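PDB 1IIC: PEPTIDE N-myristoyltransferase from Saccharomyces cerevisiae, which catalyses the transfer of myristate from myristoyl-CoA to the N-terminal glycine of protein and peptide substrates. Local coordinates for residues L219-T225 against Y349-L354. Residues are numbered along the deposited sequence; the frame is centred on the assembly and turned at random.
Sequences LPAKTKT and YDACIL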
ATOM      1  N   LEU A 219       1.186   8.475 -24.491  1.00 28.48           N
ATOM      2  CA  LEU A 219       0.045   9.050 -23.791  1.00 27.88           C
ATOM      3  C   LEU A 219      -0.201  10.512 -24.151  1.00 27.66           C
ATOM      4  O   LEU A 219       0.718  11.228 -24.542  1.00 26.77           O
ATOM      5  CB  LEU A 219       0.311   8.957 -22.287  1.00 29.22           C
ATOM      6  CG  LEU A 219      -0.618   8.203 -21.342  1.00 28.86           C
ATOM      7  CD1 LEU A 219      -1.096   6.921 -21.960  1.00 29.15           C
ATOM      8  CD2 LEU A 219       0.133   7.955 -20.049  1.00 29.49           C
ATOM      9  N   PRO A 220      -1.455  10.972 -24.025  1.00 27.77           N
ATOM     10  CA  PRO A 220      -1.757  12.370 -24.342  1.00 26.27           C
ATOM     11  C   PRO A 220      -1.063  13.234 -23.295  1.00 26.71           C
ATOM     12  O   PRO A 220      -0.733  12.751 -22.213  1.00 26.94           O
ATOM     13  CB  PRO A 220      -3.271  12.438 -24.214  1.00 26.91           C
ATOM     14  CG  PRO A 220      -3.708  11.029 -24.517  1.00 27.41           C
ATOM     15  CD  PRO A 220      -2.690  10.207 -23.788  1.00 26.88           C
ATOM     16  N   ALA A 221      -0.849  14.505 -23.611  1.00 26.11           N
ATOM     17  CA  ALA A 221      -0.192  15.423 -22.692  1.00 25.53           C
ATOM     18  C   ALA A 221      -1.144  16.037 -21.658  1.00 24.27           C
ATOM     19  O   ALA A 221      -0.733  16.352 -20.543  1.00 24.80           O
ATOM     20  CB  ALA A 221       0.506  16.543 -23.491  1.00 25.85           C
ATOM     21  N   LYS A 222      -2.412  16.203 -22.018  1.00 23.19           N
ATOM     22  CA  LYS A 222      -3.383  16.810 -21.103  1.00 23.49           C
ATOM     23  C   LYS A 222      -4.526  15.866 -20.700  1.00 21.37           C
ATOM     24  O   LYS A 222      -4.883  14.954 -21.440  1.00 20.39           O
ATOM     25  CB  LYS A 222      -3.961  18.078 -21.749  1.00 26.02           C
ATOM     26  CG  LYS A 222      -2.921  19.162 -22.028  1.00 29.04           C
ATOM     27  CD  LYS A 222      -2.378  19.741 -20.724  1.00 33.97           C
ATOM     28  CE  LYS A 222      -1.247  20.733 -20.967  1.00 36.69           C
ATOM     29  NZ  LYS A 222      -0.902  21.467 -19.712  1.00 39.23           N
ATOM     30  N   THR A 223      -5.101  16.092 -19.526  1.00 21.16           N
ATOM     31  CA  THR A 223      -6.199  15.244 -19.061  1.00 22.76           C
ATOM     32  C   THR A 223      -7.459  15.513 -19.871  1.00 23.46           C
ATOM     33  O   THR A 223      -7.532  16.514 -20.578  1.00 23.65           O
ATOM     34  CB  THR A 223      -6.488  15.472 -17.573  1.00 22.24           C
ATOM     35  OG1 THR A 223      -6.724  16.868 -17.333  1.00 23.10           O
ATOM     36  CG2 THR A 223      -5.312  14.982 -16.745  1.00 20.30           C
ATOM     37  N   LYS A 224      -8.453  14.631 -19.764  1.00 25.39           N
ATOM     38  CA  LYS A 224      -9.679  14.792 -20.545  1.00 27.24           C
ATOM     39  C   LYS A 224     -10.974  14.963 -19.762  1.00 26.51           C
ATOM     40  O   LYS A 224     -11.966  15.427 -20.306  1.00 27.73           O
ATOM     41  CB  LYS A 224      -9.827  13.610 -21.514  1.00 28.98           C
ATOM     42  CG  LYS A 224      -8.571  13.342 -22.327  1.00 31.83           C
ATOM     43  CD  LYS A 224      -8.850  12.499 -23.559  1.00 34.22           C
ATOM     44  CE  LYS A 224      -7.566  12.285 -24.362  1.00 36.35           C
ATOM     45  NZ  LYS A 224      -6.843  13.564 -24.645  1.00 37.65           N
ATOM     46  N   THR A 225     -10.979  14.590 -18.492  1.00 26.38           N
ATOM     47  CA  THR A 225     -12.191  14.709 -17.694  1.00 24.64           C
ATOM     48  C   THR A 225     -12.474  16.152 -17.288  1.00 24.27           C
ATOM     49  O   THR A 225     -11.653  16.804 -16.639  1.00 24.32           O
ATOM     50  CB  THR A 225     -12.100  13.834 -16.436  1.00 25.14           C
ATOM     51  OG1 THR A 225     -11.622  12.531 -16.802  1.00 24.22           O
ATOM     52  CG2 THR A 225     -13.470  13.696 -15.782  1.00 21.03           C
ATOM     53  N   TYR A 349      -7.296   7.006 -16.728  1.00 19.00           N
ATOM     54  CA  TYR A 349      -6.522   7.323 -17.928  1.00 19.60           C
ATOM     55  C   TYR A 349      -5.886   8.701 -17.683  1.00 18.28           C
ATOM     56  O   TYR A 349      -4.747   8.954 -18.056  1.00 18.41           O
ATOM     57  CB  TYR A 349      -7.433   7.379 -19.152  1.00 21.06           C
ATOM     58  CG  TYR A 349      -6.703   7.587 -20.462  1.00 22.04           C
ATOM     59  CD1 TYR A 349      -5.848   6.611 -20.964  1.00 24.06           C
ATOM     60  CD2 TYR A 349      -6.919   8.731 -21.230  1.00 23.94           C
ATOM     61  CE1 TYR A 349      -5.226   6.760 -22.214  1.00 24.75           C
ATOM     62  CE2 TYR A 349      -6.303   8.895 -22.486  1.00 25.29           C
ATOM     63  CZ  TYR A 349      -5.461   7.902 -22.967  1.00 25.47           C
ATOM     64  OH  TYR A 349      -4.869   8.030 -24.204  1.00 27.86           O
ATOM     65  N   ASP A 350      -6.645   9.588 -17.053  1.00 19.10           N
ATOM     66  CA  ASP A 350      -6.149  10.915 -16.709  1.00 19.16           C
ATOM     67  C   ASP A 350      -5.111  10.774 -15.590  1.00 18.75           C
ATOM     68  O   ASP A 350      -4.160  11.546 -15.509  1.00 18.70           O
ATOM     69  CB  ASP A 350      -7.301  11.806 -16.244  1.00 18.78           C
ATOM     70  CG  ASP A 350      -8.125  12.345 -17.407  1.00 20.24           C
ATOM     71  OD1 ASP A 350      -9.157  13.006 -17.162  1.00 18.77           O
ATOM     72  OD2 ASP A 350      -7.735  12.105 -18.574  1.00 19.56           O
ATOM     73  N   ALA A 351      -5.301   9.782 -14.726  1.00 18.90           N
ATOM     74  CA  ALA A 351      -4.366   9.552 -13.635  1.00 17.95           C
ATOM     75  C   ALA A 351      -3.007   9.198 -14.233  1.00 17.55           C
ATOM     76  O   ALA A 351      -1.990   9.657 -13.750  1.00 18.78           O
ATOM     77  CB  ALA A 351      -4.859   8.430 -12.741  1.00 18.26           C
ATOM     78  N   CYS A 352      -2.996   8.388 -15.290  1.00 17.38           N
ATOM     79  CA  CYS A 352      -1.742   8.012 -15.936  1.00 16.60           C
ATOM     80  C   CYS A 352      -1.105   9.231 -16.581  1.00 17.33           C
ATOM     81  O   CYS A 352       0.129   9.364 -16.623  1.00 15.95           O
ATOM     82  CB  CYS A 352      -1.975   6.939 -17.006  1.00 18.52           C
ATOM     83  SG  CYS A 352      -2.482   5.337 -16.379  1.00 19.79           S
ATOM     84  N   ILE A 353      -1.954  10.114 -17.101  1.00 17.74           N
ATOM     85  CA  ILE A 353      -1.487  11.338 -17.737  1.00 17.22           C
ATOM     86  C   ILE A 353      -0.873  12.243 -16.680  1.00 17.07           C
ATOM     87  O   ILE A 353       0.189  12.836 -16.893  1.00 18.60           O
ATOM     88  CB  ILE A 353      -2.648  12.068 -18.448  1.00 17.63           C
ATOM     89  CG1 ILE A 353      -3.031  11.297 -19.711  1.00 19.61           C
ATOM     90  CG2 ILE A 353      -2.247  13.498 -18.799  1.00 17.04           C
ATOM     91  CD1 ILE A 353      -4.358  11.735 -20.325  1.00 22.01           C
ATOM     92  N   LEU A 354      -1.535  12.347 -15.533  1.00 15.66           N
ATOM     93  CA  LEU A 354      -1.019  13.181 -14.457  1.00 15.66           C
ATOM     94  C   LEU A 354       0.256  12.601 -13.844  1.00 16.98           C
ATOM     95  O   LEU A 354       1.167  13.344 -13.491  1.00 16.77           O
ATOM     96  CB  LEU A 354      -2.088  13.366 -13.381  1.00 12.86           C
ATOM     97  CG  LEU A 354      -3.226  14.259 -13.853  1.00 14.10           C
ATOM     98  CD1 LEU A 354      -4.497  13.992 -13.060  1.00 11.60           C
ATOM     99  CD2 LEU A 354      -2.774  15.710 -13.714  1.00 13.96           C
TER
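Asp350 reaches out from helix 334-357 and takes hold of the loop 219-225 at Lys224 and Thr225. Its OD1 accepts the amide N of Thr225 at 2.8 Å through the syn lone pair, and the Thr225 hydroxyl OG1 donates to the same OD1 from above the carboxylate plane. OD2 receives Lys224 N at 2.9 Å, also from out of that plane. With CG anti to its own carbonyl carbon (chi1 -78°), the carboxylate lies against Thr223, whose CG2 meets CG of Leu354 at 3.6 Å. Ile353 fills the bend of the loop, its CD1 3.4 Å from Lys222 O. Leu219 CD2 packs on Cys352 CB at 3.8 Å, and Pro220 CD presses to 3.1 Å from Tyr349 OH. In this C-terminal, GNAT-like domain the helix turns Ala351 to Phe294 of strand 290-303, while Leu354 bridges from the loop to Phe294 and Phe296. An alanine in place of Asp350 would probably leave the amides of Lys224 and Thr225 and the Thr225 hydroxyl without this acceptor, and that end of the loop less firmly held. The looser side is Lys224 CE, 4.1 Å from Tyr349 CE2 at the ring edge; Ala221 and Lys222, both exposed, start away from the helix.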